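Local coordinates for protein maltose operon transcriptional repressor (Staphylococcus aureus subsp. aureus Mu50, PDB 3HCW) that probably represses transcription of a maltose operon, its C-terminal part being a periplasmic binding protein-like domain of the kind that senses small-molecule effectors in LacI-type repressors, at residues I127-T138 and R149-F160. Sequence-based numbering, arbitrary orientation.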
# COMPACT_ATOMS: atom_id res chain seq x y z
N ILE A 127 -12.32 -21.99 -14.01
CA ILE A 127 -13.10 -22.96 -14.79
C ILE A 127 -12.96 -24.36 -14.20
O ILE A 127 -13.95 -25.09 -14.09
CB ILE A 127 -12.74 -22.89 -16.29
CG1 ILE A 127 -13.19 -21.53 -16.86
CG2 ILE A 127 -13.34 -24.06 -17.07
CD1 ILE A 127 -12.95 -21.35 -18.36
N GLU A 128 -11.75 -24.69 -13.76
CA GLU A 128 -11.46 -25.96 -13.07
C GLU A 128 -12.26 -26.16 -11.78
O GLU A 128 -12.50 -27.29 -11.38
CB GLU A 128 -9.96 -26.11 -12.79
CG GLU A 128 -9.12 -26.37 -14.04
CD GLU A 128 -7.61 -26.34 -13.78
OE1 GLU A 128 -7.13 -25.47 -13.02
OE2 GLU A 128 -6.89 -27.19 -14.35
N GLN A 129 -12.67 -25.06 -11.15
CA GLN A 129 -13.53 -25.13 -9.96
C GLN A 129 -15.00 -25.35 -10.34
O GLN A 129 -15.79 -25.80 -9.51
CB GLN A 129 -13.40 -23.87 -9.10
CG GLN A 129 -11.97 -23.51 -8.72
CD GLN A 129 -11.16 -24.71 -8.28
OE1 GLN A 129 -10.24 -25.13 -8.98
NE2 GLN A 129 -11.49 -25.27 -7.13
N GLY A 130 -15.35 -25.04 -11.58
CA GLY A 130 -16.70 -25.22 -12.09
C GLY A 130 -17.47 -23.92 -12.16
O GLY A 130 -17.99 -23.45 -11.16
N VAL A 131 -17.52 -23.32 -13.35
CA VAL A 131 -18.29 -22.09 -13.56
C VAL A 131 -19.11 -22.15 -14.83
O VAL A 131 -18.76 -22.85 -15.78
CB VAL A 131 -17.41 -20.81 -13.62
CG1 VAL A 131 -17.05 -20.33 -12.24
CG2 VAL A 131 -16.18 -21.02 -14.47
N ASP A 132 -20.19 -21.39 -14.85
CA ASP A 132 -21.03 -21.29 -16.03
C ASP A 132 -20.73 -20.01 -16.79
O ASP A 132 -20.59 -20.04 -18.01
CB ASP A 132 -22.51 -21.37 -15.65
CG ASP A 132 -22.87 -22.70 -14.98
OD1 ASP A 132 -23.28 -22.68 -13.80
OD2 ASP A 132 -22.72 -23.76 -15.63
N GLU A 133 -20.60 -18.91 -16.06
CA GLU A 133 -20.44 -17.59 -16.65
C GLU A 133 -19.27 -16.82 -16.02
O GLU A 133 -19.03 -16.92 -14.83
CB GLU A 133 -21.76 -16.81 -16.51
CG GLU A 133 -22.03 -15.77 -17.61
CD GLU A 133 -21.86 -14.33 -17.13
OE1 GLU A 133 -22.48 -13.96 -16.10
OE2 GLU A 133 -21.13 -13.57 -17.79
N LEU A 134 -18.55 -16.06 -16.84
CA LEU A 134 -17.38 -15.29 -16.39
C LEU A 134 -17.52 -13.79 -16.66
O LEU A 134 -18.09 -13.38 -17.68
CB LEU A 134 -16.11 -15.81 -17.07
CG LEU A 134 -15.72 -17.28 -16.88
CD1 LEU A 134 -14.79 -17.76 -17.97
CD2 LEU A 134 -15.09 -17.49 -15.51
N ILE A 135 -17.00 -12.98 -15.74
CA ILE A 135 -16.98 -11.52 -15.86
C ILE A 135 -15.55 -11.02 -15.66
O ILE A 135 -14.90 -11.35 -14.66
CB ILE A 135 -17.93 -10.85 -14.83
CG1 ILE A 135 -19.36 -11.37 -14.96
CG2 ILE A 135 -17.91 -9.32 -14.98
CD1 ILE A 135 -20.10 -11.49 -13.62
N PHE A 136 -15.04 -10.25 -16.63
CA PHE A 136 -13.77 -9.54 -16.47
C PHE A 136 -14.02 -8.06 -16.28
O PHE A 136 -14.71 -7.43 -17.08
CB PHE A 136 -12.84 -9.75 -17.68
CG PHE A 136 -11.39 -9.39 -17.40
CD1 PHE A 136 -10.48 -10.38 -16.99
CD2 PHE A 136 -10.93 -8.07 -17.55
CE1 PHE A 136 -9.14 -10.06 -16.73
CE2 PHE A 136 -9.60 -7.74 -17.29
CZ PHE A 136 -8.70 -8.74 -16.88
N ILE A 137 -13.44 -7.50 -15.23
CA ILE A 137 -13.59 -6.09 -14.93
C ILE A 137 -12.26 -5.36 -15.14
O ILE A 137 -11.23 -5.74 -14.59
CB ILE A 137 -14.16 -5.86 -13.50
CG1 ILE A 137 -15.46 -6.65 -13.32
CG2 ILE A 137 -14.39 -4.38 -13.24
CD1 ILE A 137 -16.19 -6.38 -12.02
N THR A 138 -12.29 -4.31 -15.96
CA THR A 138 -11.08 -3.56 -16.28
C THR A 138 -11.21 -2.05 -16.05
O THR A 138 -12.32 -1.54 -15.81
CB THR A 138 -10.56 -3.89 -17.72
OG1 THR A 138 -9.22 -3.40 -17.87
CG2 THR A 138 -11.47 -3.31 -18.81
N ARG A 149 -4.42 -9.06 -20.73
CA ARG A 149 -5.18 -9.83 -19.74
C ARG A 149 -6.62 -10.12 -20.19
O ARG A 149 -7.13 -11.21 -19.95
CB ARG A 149 -5.12 -9.17 -18.35
CG ARG A 149 -3.72 -9.24 -17.71
CD ARG A 149 -3.65 -8.57 -16.34
NE ARG A 149 -2.26 -8.47 -15.87
CZ ARG A 149 -1.84 -7.70 -14.87
NH1 ARG A 149 -2.69 -6.92 -14.21
NH2 ARG A 149 -0.55 -7.67 -14.55
N ILE A 150 -7.25 -9.15 -20.86
CA ILE A 150 -8.53 -9.39 -21.54
C ILE A 150 -8.40 -10.50 -22.60
O ILE A 150 -9.20 -11.45 -22.60
CB ILE A 150 -9.14 -8.07 -22.13
CG1 ILE A 150 -9.61 -7.16 -20.98
CG2 ILE A 150 -10.32 -8.35 -23.07
CD1 ILE A 150 -9.89 -5.74 -21.35
N GLN A 151 -7.39 -10.41 -23.47
CA GLN A 151 -7.17 -11.44 -24.49
C GLN A 151 -7.01 -12.87 -23.93
O GLN A 151 -7.59 -13.82 -24.46
CB GLN A 151 -5.97 -11.08 -25.37
CG GLN A 151 -5.70 -12.07 -26.53
CD GLN A 151 -6.90 -12.23 -27.46
OE1 GLN A 151 -7.23 -11.32 -28.23
NE2 GLN A 151 -7.56 -13.39 -27.39
N GLY A 152 -6.24 -13.03 -22.86
CA GLY A 152 -6.06 -14.34 -22.24
C GLY A 152 -7.34 -14.88 -21.63
O GLY A 152 -7.59 -16.08 -21.63
N PHE A 153 -8.15 -13.96 -21.10
CA PHE A 153 -9.41 -14.30 -20.47
C PHE A 153 -10.42 -14.79 -21.50
O PHE A 153 -11.04 -15.86 -21.33
CB PHE A 153 -9.95 -13.05 -19.75
CG PHE A 153 -11.39 -13.14 -19.31
CD1 PHE A 153 -11.72 -13.77 -18.11
CD2 PHE A 153 -12.41 -12.57 -20.08
CE1 PHE A 153 -13.05 -13.84 -17.69
CE2 PHE A 153 -13.72 -12.64 -19.67
CZ PHE A 153 -14.05 -13.26 -18.47
N GLU A 154 -10.58 -14.00 -22.56
CA GLU A 154 -11.47 -14.29 -23.67
C GLU A 154 -11.11 -15.59 -24.39
O GLU A 154 -11.99 -16.29 -24.87
CB GLU A 154 -11.43 -13.15 -24.70
CG GLU A 154 -12.12 -11.86 -24.28
CD GLU A 154 -12.22 -10.87 -25.43
OE1 GLU A 154 -11.18 -10.62 -26.09
OE2 GLU A 154 -13.32 -10.36 -25.70
N THR A 155 -9.82 -15.89 -24.48
CA THR A 155 -9.36 -17.11 -25.15
C THR A 155 -9.70 -18.38 -24.36
O THR A 155 -10.21 -19.32 -24.96
CB THR A 155 -7.86 -17.06 -25.48
OG1 THR A 155 -7.61 -16.00 -26.41
CG2 THR A 155 -7.40 -18.35 -26.13
N VAL A 156 -9.47 -18.40 -23.05
CA VAL A 156 -9.80 -19.59 -22.24
C VAL A 156 -11.32 -19.77 -22.13
O VAL A 156 -11.84 -20.89 -22.22
CB VAL A 156 -9.12 -19.57 -20.86
CG1 VAL A 156 -9.64 -20.69 -19.96
CG2 VAL A 156 -7.66 -19.75 -21.02
N ALA A 157 -12.02 -18.65 -21.98
CA ALA A 157 -13.48 -18.65 -21.96
C ALA A 157 -14.08 -19.16 -23.27
O ALA A 157 -15.05 -19.91 -23.24
CB ALA A 157 -14.01 -17.26 -21.63
N SER A 158 -13.51 -18.78 -24.41
CA SER A 158 -14.02 -19.27 -25.69
C SER A 158 -13.63 -20.73 -25.91
O SER A 158 -14.43 -21.51 -26.42
CB SER A 158 -13.60 -18.39 -26.89
OG SER A 158 -12.19 -18.24 -26.95
N GLN A 159 -12.41 -21.07 -25.50
CA GLN A 159 -11.89 -22.44 -25.58
C GLN A 159 -12.77 -23.47 -24.85
O GLN A 159 -12.92 -24.62 -25.29
CB GLN A 159 -10.45 -22.51 -25.07
CG GLN A 159 -9.78 -23.87 -25.21
CD GLN A 159 -9.43 -24.20 -26.63
OE1 GLN A 159 -8.35 -23.86 -27.10
NE2 GLN A 159 -10.33 -24.91 -27.33
N PHE A 160 -13.38 -23.06 -23.74
CA PHE A 160 -14.27 -23.93 -22.99
C PHE A 160 -15.74 -23.61 -23.26
O PHE A 160 -16.64 -24.13 -22.58
CB PHE A 160 -13.91 -23.90 -21.51
CG PHE A 160 -12.62 -24.62 -21.19
CD1 PHE A 160 -12.64 -25.91 -20.64
CD2 PHE A 160 -11.39 -24.02 -21.44
CE1 PHE A 160 -11.46 -26.58 -20.34
CE2 PHE A 160 -10.19 -24.69 -21.15
CZ PHE A 160 -10.23 -25.97 -20.60
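Phe153 sets its ring against strand 133-138 so that CB of Phe136 sits over one face, 3.7 Å from the ring centroid and 13° off the normal, a CH-pi contact. This is the first half of a beta-alpha-beta crossover in the periplasmic binding protein-like fold: helix 144-159 runs back antiparallel to the strand, the axes of its 149-159 part and of strand 133-138 coming within 9.9 Å, before the chain enters strand 163-169. With CG anti to the backbone N (chi1 167°), Phe153 extends to the strand, and its CZ meets CB of Leu134 at 3.6 Å. The two phenylalanine side chains run past each other in opposite directions, their ring planes inclined at 53°. The far end of the Phe136 ring lies against the helix, where CE2 touches Ile150 CG1 at 3.7 Å and CZ approaches Arg149 CB. Beyond CB the extended arginine chain leads away, its NE hydrogen-bonded to Asn115 and its NH1 to a bound glycerol, probably from the crystallisation liquor. Toward the helix C-terminus the contact continues through smaller groups, Leu134 CD1 resting on Ala157 CB. There the last turn of helix 115-129 joins the contact: the CG1 arm of Ile127 carries CD1 to within 3.7 Å of Val156 CG1, while its other branch, CG2, sits over a face of the Phe160 ring, 4.1 Å from CD1 of that phenylalanine.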